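Local structure of putative electron transport related protein (Corynebacterium diphtheriae, 4PQ1) at residues H6-K11 against V140-V145; A22-I27 against I129-Q134; G118-P121 against P126-I129. The protein probably acts as a thiol-disulfide oxidoreductase with a thioredoxin-like fold, a DsbF homologue that would exchange electrons with the thiols of partner proteins. All coordinates share one frame; numbering follows the deposited sequence.

Contact 1 (H6-K11 against V140-V145); sequences HSPGGK and VFLREV
P8 and L142 carry nearly all of this small surface contact, which buries about 80 Å² in total. The CD1 methyl of L142 sits against the proline ring, 4.0 Å from P8 CG and equally near to P8 CB, so one branch of the leucine meets one side of the ring and the two side chains run roughly at right angles. CD1 reaches this far because L142 is extended beyond CB: it lies trans to CA (chi2 175°), farther out than the other methyl. The same methyl also comes within 4.2 Å of the backbone oxygen K11 O, a loose approach, while the lysine chain itself leads away from L142.

P8 and K11, the two residues that meet this methyl, are the ends of a type I' turn. G9 and G10 occupy its middle with positive phi values, a conformation suited to glycine, and a weak bond of 3.4 Å from K11 N to P8 O closes it. Beyond L142, R143 donates from NH1 to E144 O at 3.0 Å and forms salt bridges from NE to E13 and from NH1 to D149, so several partners grip its guanidinium.

Strand 137-141 is next to the edge of the sheet, between 13-15 and 127-131, and segment 140-145 runs off its end. V140 and L142 bond through their backbones to I14 and T12, at and just before the outermost strand 13-15, and their side chains both lie on F5. Strand 127-131 flanks 137-141 on its other side, where L142 also touches T127. F141 points instead to helix 147-156, packing on L150 and V153.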
ATOM      1  N   HIS A   6       8.367   1.941  14.074  1.00 43.45           N
ATOM      2  CA  HIS A   6       8.493   2.458  15.427  1.00 46.34           C
ATOM      3  C   HIS A   6       7.583   3.649  15.583  1.00 44.93           C
ATOM      4  O   HIS A   6       7.149   4.232  14.587  1.00 51.27           O
ATOM      5  CB  HIS A   6       9.940   2.854  15.748  1.00 51.81           C
ATOM      6  CG  HIS A   6      10.893   1.695  15.812  1.00 57.12           C
ATOM      7  ND1 HIS A   6      12.032   1.628  15.037  1.00 63.34           N
ATOM      8  CD2 HIS A   6      10.884   0.572  16.569  1.00 43.95           C
ATOM      9  CE1 HIS A   6      12.680   0.508  15.306  1.00 62.28           C
ATOM     10  NE2 HIS A   6      12.002  -0.153  16.229  1.00 69.69           N
ATOM     11  N   SER A   7       7.312   3.997  16.839  1.00 51.00           N
ATOM     12  CA  SER A   7       6.438   5.109  17.203  1.00 47.35           C
ATOM     13  C   SER A   7       6.548   6.293  16.251  1.00 43.27           C
ATOM     14  O   SER A   7       7.632   6.830  16.039  1.00 55.69           O
ATOM     15  CB  SER A   7       6.745   5.566  18.633  1.00 41.11           C
ATOM     16  OG  SER A   7       6.460   6.945  18.804  1.00 51.16           O
ATOM     17  N   PRO A   8       5.424   6.669  15.631  1.00 47.81           N
ATOM     18  CA  PRO A   8       5.357   7.891  14.826  1.00 37.63           C
ATOM     19  C   PRO A   8       5.426   9.143  15.706  1.00 46.15           C
ATOM     20  O   PRO A   8       5.761  10.223  15.211  1.00 50.87           O
ATOM     21  CB  PRO A   8       4.001   7.776  14.124  1.00 51.75           C
ATOM     22  CG  PRO A   8       3.185   6.864  15.005  1.00 44.86           C
ATOM     23  CD  PRO A   8       4.185   5.874  15.547  1.00 45.81           C
ATOM     24  N   GLY A   9       5.117   8.996  16.993  1.00 37.70           N
ATOM     25  CA  GLY A   9       5.236  10.096  17.939  1.00 42.12           C
ATOM     26  C   GLY A   9       4.330  11.287  17.649  1.00 50.48           C
ATOM     27  O   GLY A   9       4.780  12.441  17.681  1.00 46.64           O
ATOM     28  N   GLY A  10       3.057  11.006  17.364  1.00 40.12           N
ATOM     29  CA  GLY A  10       2.067  12.039  17.089  1.00 44.54           C
ATOM     30  C   GLY A  10       1.930  12.453  15.631  1.00 42.48           C
ATOM     31  O   GLY A  10       1.001  13.168  15.263  1.00 41.47           O
ATOM     32  N   LYS A  11       2.860  12.001  14.799  1.00 35.52           N
ATOM     33  CA  LYS A  11       2.923  12.422  13.408  1.00 33.29           C
ATOM     34  C   LYS A  11       2.090  11.505  12.540  1.00 25.44           C
ATOM     35  O   LYS A  11       1.899  10.344  12.883  1.00 26.66           O
ATOM     36  CB  LYS A  11       4.374  12.434  12.910  1.00 26.02           C
ATOM     37  CG  LYS A  11       5.292  13.444  13.606  1.00 37.06           C
ATOM     38  CD  LYS A  11       6.776  13.176  13.286  1.00 35.49           C
ATOM     39  CE  LYS A  11       7.664  14.403  13.499  1.00 40.41           C
ATOM     40  NZ  LYS A  11       7.695  14.863  14.914  1.00 38.02           N
ATOM     41  N   VAL A 140       6.060   6.193   5.213  1.00 23.41           N
ATOM     42  CA  VAL A 140       4.791   5.651   5.681  1.00 26.13           C
ATOM     43  C   VAL A 140       3.811   6.778   5.979  1.00 22.77           C
ATOM     44  O   VAL A 140       4.123   7.701   6.729  1.00 25.06           O
ATOM     45  CB  VAL A 140       4.963   4.784   6.941  1.00 28.52           C
ATOM     46  CG1 VAL A 140       3.586   4.247   7.416  1.00 19.17           C
ATOM     47  CG2 VAL A 140       5.972   3.653   6.676  1.00 22.73           C
ATOM     48  N   PHE A 141       2.629   6.700   5.381  1.00 19.65           N
ATOM     49  CA  PHE A 141       1.602   7.721   5.554  1.00 22.43           C
ATOM     50  C   PHE A 141       0.426   7.168   6.342  1.00 22.58           C
ATOM     51  O   PHE A 141      -0.260   6.256   5.870  1.00 19.33           O
ATOM     52  CB  PHE A 141       1.109   8.237   4.198  1.00 24.23           C
ATOM     53  CG  PHE A 141       2.146   9.008   3.419  1.00 23.72           C
ATOM     54  CD1 PHE A 141       2.340  10.358   3.652  1.00 19.21           C
ATOM     55  CD2 PHE A 141       2.907   8.383   2.434  1.00 19.26           C
ATOM     56  CE1 PHE A 141       3.293  11.071   2.935  1.00 25.70           C
ATOM     57  CE2 PHE A 141       3.854   9.090   1.721  1.00 21.31           C
ATOM     58  CZ  PHE A 141       4.051  10.440   1.969  1.00 16.72           C
ATOM     59  N   LEU A 142       0.202   7.711   7.539  1.00 21.61           N
ATOM     60  CA  LEU A 142      -0.901   7.276   8.397  1.00 17.03           C
ATOM     61  C   LEU A 142      -2.085   8.226   8.217  1.00 26.13           C
ATOM     62  O   LEU A 142      -2.655   8.750   9.174  1.00 23.05           O
ATOM     63  CB  LEU A 142      -0.462   7.223   9.861  1.00 22.45           C
ATOM     64  CG  LEU A 142       0.785   6.354  10.102  1.00 22.07           C
ATOM     65  CD1 LEU A 142       1.245   6.445  11.552  1.00 28.01           C
ATOM     66  CD2 LEU A 142       0.546   4.896   9.679  1.00 14.99           C
ATOM     67  N   ARG A 143      -2.437   8.435   6.960  1.00 17.90           N
ATOM     68  CA  ARG A 143      -3.420   9.408   6.585  1.00 19.28           C
ATOM     69  C   ARG A 143      -3.702   9.184   5.125  1.00 21.06           C
ATOM     70  O   ARG A 143      -2.935   8.505   4.448  1.00 15.25           O
ATOM     71  CB  ARG A 143      -2.935  10.836   6.839  1.00 16.41           C
ATOM     72  CG  ARG A 143      -1.647  11.203   6.119  1.00 19.13           C
ATOM     73  CD  ARG A 143      -1.498  12.716   6.052  1.00 19.13           C
ATOM     74  NE  ARG A 143      -0.233  13.156   5.475  1.00 23.18           N
ATOM     75  CZ  ARG A 143      -0.060  13.479   4.199  1.00 27.69           C
ATOM     76  NH1 ARG A 143      -1.074  13.406   3.351  1.00 31.73           N
ATOM     77  NH2 ARG A 143       1.129  13.882   3.768  1.00 30.05           N
ATOM     78  N   GLU A 144      -4.846   9.697   4.674  1.00 20.74           N
ATOM     79  CA  GLU A 144      -5.125   9.840   3.262  1.00 20.17           C
ATOM     80  C   GLU A 144      -3.973  10.606   2.583  1.00 23.86           C
ATOM     81  O   GLU A 144      -3.405  11.538   3.175  1.00 20.18           O
ATOM     82  CB  GLU A 144      -6.456  10.579   3.079  1.00 20.10           C
ATOM     83  CG  GLU A 144      -6.888  10.739   1.640  1.00 23.39           C
ATOM     84  CD  GLU A 144      -8.287  11.357   1.503  1.00 32.77           C
ATOM     85  OE1 GLU A 144      -8.696  11.594   0.339  1.00 26.23           O
ATOM     86  OE2 GLU A 144      -8.956  11.612   2.544  1.00 17.03           O
ATOM     87  N   VAL A 145      -3.622  10.210   1.361  1.00 24.66           N
ATOM     88  CA  VAL A 145      -2.569  10.888   0.611  1.00 23.91           C
ATOM     89  C   VAL A 145      -3.097  11.421  -0.713  1.00 31.56           C
ATOM     90  O   VAL A 145      -4.073  10.893  -1.242  1.00 24.16           O
ATOM     91  CB  VAL A 145      -1.378   9.954   0.302  1.00 27.59           C
ATOM     92  CG1 VAL A 145      -0.548   9.711   1.544  1.00 27.19           C
ATOM     93  CG2 VAL A 145      -1.858   8.633  -0.310  1.00 24.20           C
TER

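Contact 2 (A22-I27 against I129-Q134); sequences APVSEI and IVLDKQ
P23 brings the CB of its ring to 3.8 Å from the backbone carbonyl oxygen Q134 O, the place where the two chains run nearest, with the CA atoms of these residues 6.4 Å apart. The flat group that shapes this end of the contact is the carboxylate of D132. Q134 N donates to D132 OD1 at 2.8 Å, approaching from above the carboxylate plane, 36° out of it, and so closes an Asx turn. The other oxygen, OD2, takes salt bridges from R21 and R136. With both oxygens engaged, the rotation of the carboxylate is well determined, and the two arginines would be expected to favour its ionised form.

The turn belongs to the connection from strand 127-131 to strand 137-141, an antiparallel pair within the central sheet of the thioredoxin-like fold. Segment 22-27 is the irregular link that leaves the N-terminal strand 13-15 and leads to the small sheet of 28-30 and 36-38. V24 ties its backbone to H135 in the same connection, and S25 makes a backbone bond to Q116 at the end of helix 113-116.

Further in, V24 meets L131 through two methyl pairs. V24 CG2 lies 3.9 Å from L131 CD1, and V24 CG1 is 4.1 Å from L131 CD2, so the forked ends of the two residues mesh branch to branch while their side chains pass at a slant. In V24 the CG1 branch stands opposite the carbonyl carbon (chi1 -81°), which puts CG2 between that carbon and the backbone nitrogen. P137 touches both residues; L117 also covers V24, and L39 lies against L131.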
ATOM      1  N   ALA A  22      15.068  -0.944   6.212  1.00 24.73           N
ATOM      2  CA  ALA A  22      15.141  -2.394   6.215  1.00 25.59           C
ATOM      3  C   ALA A  22      14.001  -2.924   5.356  1.00 34.67           C
ATOM      4  O   ALA A  22      12.946  -2.298   5.271  1.00 29.51           O
ATOM      5  CB  ALA A  22      15.063  -2.948   7.636  1.00 25.77           C
ATOM      6  N   PRO A  23      14.212  -4.076   4.709  1.00 34.72           N
ATOM      7  CA  PRO A  23      13.158  -4.675   3.879  1.00 29.41           C
ATOM      8  C   PRO A  23      11.934  -5.143   4.688  1.00 33.84           C
ATOM      9  O   PRO A  23      12.076  -5.509   5.859  1.00 33.97           O
ATOM     10  CB  PRO A  23      13.868  -5.863   3.219  1.00 34.36           C
ATOM     11  CG  PRO A  23      15.067  -6.159   4.123  1.00 32.43           C
ATOM     12  CD  PRO A  23      15.477  -4.837   4.670  1.00 28.47           C
ATOM     13  N   VAL A  24      10.748  -5.110   4.077  1.00 29.40           N
ATOM     14  CA  VAL A  24       9.551  -5.684   4.703  1.00 28.62           C
ATOM     15  C   VAL A  24       9.581  -7.200   4.557  1.00 31.31           C
ATOM     16  O   VAL A  24      10.256  -7.725   3.675  1.00 30.99           O
ATOM     17  CB  VAL A  24       8.222  -5.155   4.076  1.00 27.26           C
ATOM     18  CG1 VAL A  24       7.852  -3.782   4.639  1.00 26.28           C
ATOM     19  CG2 VAL A  24       8.323  -5.138   2.555  1.00 23.90           C
ATOM     20  N   SER A  25       8.827  -7.899   5.403  1.00 34.62           N
ATOM     21  CA  SER A  25       8.708  -9.349   5.294  1.00 34.46           C
ATOM     22  C   SER A  25       8.024  -9.740   3.993  1.00 39.05           C
ATOM     23  O   SER A  25       7.674  -8.886   3.169  1.00 37.55           O
ATOM     24  CB  SER A  25       7.929  -9.933   6.473  1.00 32.11           C
ATOM     25  OG  SER A  25       8.420  -9.461   7.714  1.00 33.84           O
ATOM     26  N   GLU A  26       7.831 -11.043   3.818  1.00 41.04           N
ATOM     27  CA  GLU A  26       7.207 -11.562   2.615  1.00 41.46           C
ATOM     28  C   GLU A  26       5.724 -11.232   2.617  1.00 49.41           C
ATOM     29  O   GLU A  26       5.006 -11.549   3.569  1.00 49.70           O
ATOM     30  CB  GLU A  26       7.405 -13.071   2.505  1.00 50.15           C
ATOM     31  CG  GLU A  26       6.947 -13.647   1.174  1.00 59.11           C
ATOM     32  CD  GLU A  26       6.489 -15.087   1.286  1.00 67.07           C
ATOM     33  OE1 GLU A  26       5.643 -15.371   2.163  1.00 72.88           O
ATOM     34  OE2 GLU A  26       6.968 -15.933   0.501  1.00 65.73           O
ATOM     35  N   ILE A  27       5.275 -10.572   1.556  1.00 40.56           N
ATOM     36  CA  ILE A  27       3.864 -10.281   1.395  1.00 32.45           C
ATOM     37  C   ILE A  27       3.342 -11.048   0.190  1.00 34.11           C
ATOM     38  O   ILE A  27       3.787 -10.832  -0.939  1.00 28.41           O
ATOM     39  CB  ILE A  27       3.588  -8.776   1.211  1.00 31.32           C
ATOM     40  CG1 ILE A  27       4.326  -7.942   2.258  1.00 36.53           C
ATOM     41  CG2 ILE A  27       2.097  -8.502   1.297  1.00 32.30           C
ATOM     42  CD1 ILE A  27       3.768  -8.078   3.640  1.00 40.63           C
ATOM     43  N   ILE A 129       2.216   2.906   2.182  1.00 24.49           N
ATOM     44  CA  ILE A 129       3.648   2.704   2.365  1.00 22.40           C
ATOM     45  C   ILE A 129       4.370   2.660   1.029  1.00 24.29           C
ATOM     46  O   ILE A 129       4.060   1.828   0.174  1.00 23.24           O
ATOM     47  CB  ILE A 129       3.936   1.426   3.141  1.00 20.60           C
ATOM     48  CG1 ILE A 129       3.233   1.484   4.500  1.00 17.89           C
ATOM     49  CG2 ILE A 129       5.458   1.256   3.303  1.00 20.58           C
ATOM     50  CD1 ILE A 129       3.306   0.207   5.279  1.00 19.60           C
ATOM     51  N   VAL A 130       5.330   3.565   0.849  1.00 18.58           N
ATOM     52  CA  VAL A 130       6.115   3.572  -0.383  1.00 23.28           C
ATOM     53  C   VAL A 130       7.390   2.768  -0.147  1.00 27.08           C
ATOM     54  O   VAL A 130       8.212   3.151   0.672  1.00 20.61           O
ATOM     55  CB  VAL A 130       6.476   5.003  -0.843  1.00 20.04           C
ATOM     56  CG1 VAL A 130       7.190   4.956  -2.171  1.00 21.19           C
ATOM     57  CG2 VAL A 130       5.221   5.878  -0.962  1.00 20.85           C
ATOM     58  N   LEU A 131       7.523   1.636  -0.835  1.00 26.77           N
ATOM     59  CA  LEU A 131       8.716   0.809  -0.734  1.00 28.57           C
ATOM     60  C   LEU A 131       9.689   1.159  -1.855  1.00 29.90           C
ATOM     61  O   LEU A 131       9.247   1.462  -2.968  1.00 25.18           O
ATOM     62  CB  LEU A 131       8.354  -0.672  -0.811  1.00 25.36           C
ATOM     63  CG  LEU A 131       7.309  -1.208   0.152  1.00 20.92           C
ATOM     64  CD1 LEU A 131       7.073  -2.690  -0.142  1.00 18.23           C
ATOM     65  CD2 LEU A 131       7.757  -1.006   1.571  1.00 22.55           C
ATOM     66  N   ASP A 132      11.001   1.121  -1.579  1.00 26.25           N
ATOM     67  CA  ASP A 132      11.984   1.396  -2.634  1.00 27.97           C
ATOM     68  C   ASP A 132      12.259   0.104  -3.387  1.00 28.96           C
ATOM     69  O   ASP A 132      11.548  -0.872  -3.200  1.00 24.30           O
ATOM     70  CB  ASP A 132      13.297   2.018  -2.080  1.00 18.85           C
ATOM     71  CG  ASP A 132      14.027   1.123  -1.075  1.00 27.46           C
ATOM     72  OD1 ASP A 132      13.896  -0.119  -1.138  1.00 23.02           O
ATOM     73  OD2 ASP A 132      14.754   1.674  -0.209  1.00 27.78           O
ATOM     74  N   LYS A 133      13.311   0.071  -4.198  1.00 33.98           N
ATOM     75  CA  LYS A 133      13.539  -1.089  -5.057  1.00 29.90           C
ATOM     76  C   LYS A 133      13.965  -2.326  -4.262  1.00 30.80           C
ATOM     77  O   LYS A 133      13.930  -3.448  -4.777  1.00 26.45           O
ATOM     78  CB  LYS A 133      14.586  -0.762  -6.123  1.00 34.90           C
ATOM     79  CG  LYS A 133      14.032  -0.026  -7.335  1.00 30.35           C
ATOM     80  CD  LYS A 133      15.156   0.277  -8.309  1.00 33.49           C
ATOM     81  CE  LYS A 133      14.651   0.997  -9.536  1.00 42.59           C
ATOM     82  NZ  LYS A 133      15.726   1.090 -10.568  1.00 58.42           N
ATOM     83  N   GLN A 134      14.368  -2.121  -3.011  1.00 25.00           N
ATOM     84  CA  GLN A 134      14.743  -3.239  -2.153  1.00 27.58           C
ATOM     85  C   GLN A 134      13.570  -3.577  -1.255  1.00 31.86           C
ATOM     86  O   GLN A 134      13.697  -4.373  -0.319  1.00 26.65           O
ATOM     87  CB  GLN A 134      15.998  -2.922  -1.329  1.00 33.22           C
ATOM     88  CG  GLN A 134      17.244  -2.671  -2.177  1.00 26.10           C
ATOM     89  CD  GLN A 134      18.441  -2.289  -1.340  1.00 33.86           C
ATOM     90  OE1 GLN A 134      18.820  -3.010  -0.413  1.00 37.96           O
ATOM     91  NE2 GLN A 134      19.038  -1.144  -1.651  1.00 26.62           N
TER

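Contact 3 (G118-P121 against P126-I129); sequences GGVP and PTTI
V120 packs on strand 127-131, which follows a cis-proline, a hallmark of the thioredoxin fold: the peptide bond before P126 is cis, and P126 packs on P58 and C59, the latter half of the C56-C59 disulfide. The tight part of the contact is the meeting of V120 with I129. V120 CG2 comes to 3.7 Å from I129 CD1, the two side chains reaching toward each other tip to tip. The outer chain of I129 is stretched out (chi2 173°), which carries CD1 to the valine. F5 also touches V120, and P137 and V140 touch I129.

The other methyl of V120 makes a looser touch with T127, where the side chains slide past one another in opposite directions. Still farther out, P121 adds little to the buried surface and is partly exposed, and G119 lies at the surface. G118 and G119 both have a phi of about 80°, a backbone shape that favours glycine; they carry the chain from helix 113-116 into V120.

T127 splits its two branches between apolar and polar neighbours. Its OG1 is hydrogen-bonded to V124 O, in the short loop that joins the segments, while its CG2, anti to the backbone N, lies 4.1 Å from V120 CG1.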
ATOM      1  N   GLY A 118       5.802  -4.909   9.700  1.00 33.67           N
ATOM      2  CA  GLY A 118       6.574  -4.343  10.788  1.00 33.48           C
ATOM      3  C   GLY A 118       5.753  -3.670  11.860  1.00 31.17           C
ATOM      4  O   GLY A 118       6.252  -2.808  12.591  1.00 36.44           O
ATOM      5  N   GLY A 119       4.491  -4.073  11.963  1.00 40.25           N
ATOM      6  CA  GLY A 119       3.620  -3.585  13.017  1.00 35.10           C
ATOM      7  C   GLY A 119       3.039  -2.213  12.747  1.00 29.97           C
ATOM      8  O   GLY A 119       2.804  -1.428  13.667  1.00 29.79           O
ATOM      9  N   VAL A 120       2.848  -1.907  11.473  1.00 27.37           N
ATOM     10  CA  VAL A 120       2.054  -0.750  11.077  1.00 31.49           C
ATOM     11  C   VAL A 120       0.664  -0.873  11.733  1.00 26.80           C
ATOM     12  O   VAL A 120       0.109  -1.971  11.800  1.00 24.54           O
ATOM     13  CB  VAL A 120       1.982  -0.664   9.534  1.00 27.88           C
ATOM     14  CG1 VAL A 120       0.651  -0.180   9.077  1.00 36.17           C
ATOM     15  CG2 VAL A 120       3.085   0.255   9.003  1.00 23.85           C
ATOM     16  N   PRO A 121       0.125   0.236  12.269  1.00 24.75           N
ATOM     17  CA  PRO A 121      -1.138   0.178  13.031  1.00 29.32           C
ATOM     18  C   PRO A 121      -2.316  -0.352  12.207  1.00 23.85           C
ATOM     19  O   PRO A 121      -2.671   0.293  11.224  1.00 25.29           O
ATOM     20  CB  PRO A 121      -1.391   1.644  13.427  1.00 23.59           C
ATOM     21  CG  PRO A 121      -0.093   2.357  13.199  1.00 35.39           C
ATOM     22  CD  PRO A 121       0.634   1.612  12.125  1.00 30.11           C
ATOM     23  N   PRO A 126      -7.167   4.822   5.539  1.00 27.31           N
ATOM     24  CA  PRO A 126      -6.097   4.202   4.757  1.00 25.62           C
ATOM     25  C   PRO A 126      -4.697   4.416   5.357  1.00 20.55           C
ATOM     26  O   PRO A 126      -4.504   5.290   6.204  1.00 22.37           O
ATOM     27  CB  PRO A 126      -6.229   4.898   3.407  1.00 23.72           C
ATOM     28  CG  PRO A 126      -6.674   6.277   3.767  1.00 18.50           C
ATOM     29  CD  PRO A 126      -7.556   6.131   4.982  1.00 23.77           C
ATOM     30  N   THR A 127      -3.766   3.563   4.949  1.00 22.92           N
ATOM     31  CA  THR A 127      -2.330   3.714   5.210  1.00 16.54           C
ATOM     32  C   THR A 127      -1.640   3.492   3.883  1.00 21.73           C
ATOM     33  O   THR A 127      -2.029   2.599   3.114  1.00 20.37           O
ATOM     34  CB  THR A 127      -1.792   2.709   6.257  1.00 21.22           C
ATOM     35  OG1 THR A 127      -2.275   3.066   7.560  1.00 21.52           O
ATOM     36  CG2 THR A 127      -0.199   2.669   6.281  1.00 17.75           C
ATOM     37  N   THR A 128      -0.635   4.311   3.596  1.00 21.52           N
ATOM     38  CA  THR A 128       0.137   4.120   2.383  1.00 27.71           C
ATOM     39  C   THR A 128       1.616   3.973   2.692  1.00 24.17           C
ATOM     40  O   THR A 128       2.204   4.807   3.388  1.00 24.77           O
ATOM     41  CB  THR A 128      -0.056   5.273   1.397  1.00 26.48           C
ATOM     42  OG1 THR A 128      -1.427   5.332   1.010  1.00 25.33           O
ATOM     43  CG2 THR A 128       0.801   5.048   0.161  1.00 22.70           C
ATOM     44  N   ILE A 129       2.216   2.906   2.182  1.00 24.49           N
ATOM     45  CA  ILE A 129       3.648   2.704   2.365  1.00 22.40           C
ATOM     46  C   ILE A 129       4.370   2.660   1.029  1.00 24.29           C
ATOM     47  O   ILE A 129       4.060   1.828   0.174  1.00 23.24           O
ATOM     48  CB  ILE A 129       3.936   1.426   3.141  1.00 20.60           C
ATOM     49  CG1 ILE A 129       3.233   1.484   4.500  1.00 17.89           C
ATOM     50  CG2 ILE A 129       5.458   1.256   3.303  1.00 20.58           C
ATOM     51  CD1 ILE A 129       3.306   0.207   5.279  1.00 19.60           C
TER

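Each contact sets one loop segment, 6-11, 22-27 or 118-121, against one of two neighbouring strands of the central mixed sheet, 127-131 and 137-141, or the chain just beyond it. Contacts 1 and 3 have centres about 8 Å apart and are joined across the strands, F141 N probably bonding to T128 O at 2.8 Å. Contacts 2 and 3 share I129, with centres about 12 Å apart; contacts 1 and 2 are about 17 Å apart. In sequence, 6-11 comes first, then 22-27, 118-121, 126-129, the overlapping 129-134 and finally 140-145. Contacts 1 and 2 thus bring N-terminal loops onto strands from the C-terminal part of the chain, and contact 3 includes the cis-proline P126, which packs on C59 of the disulfide.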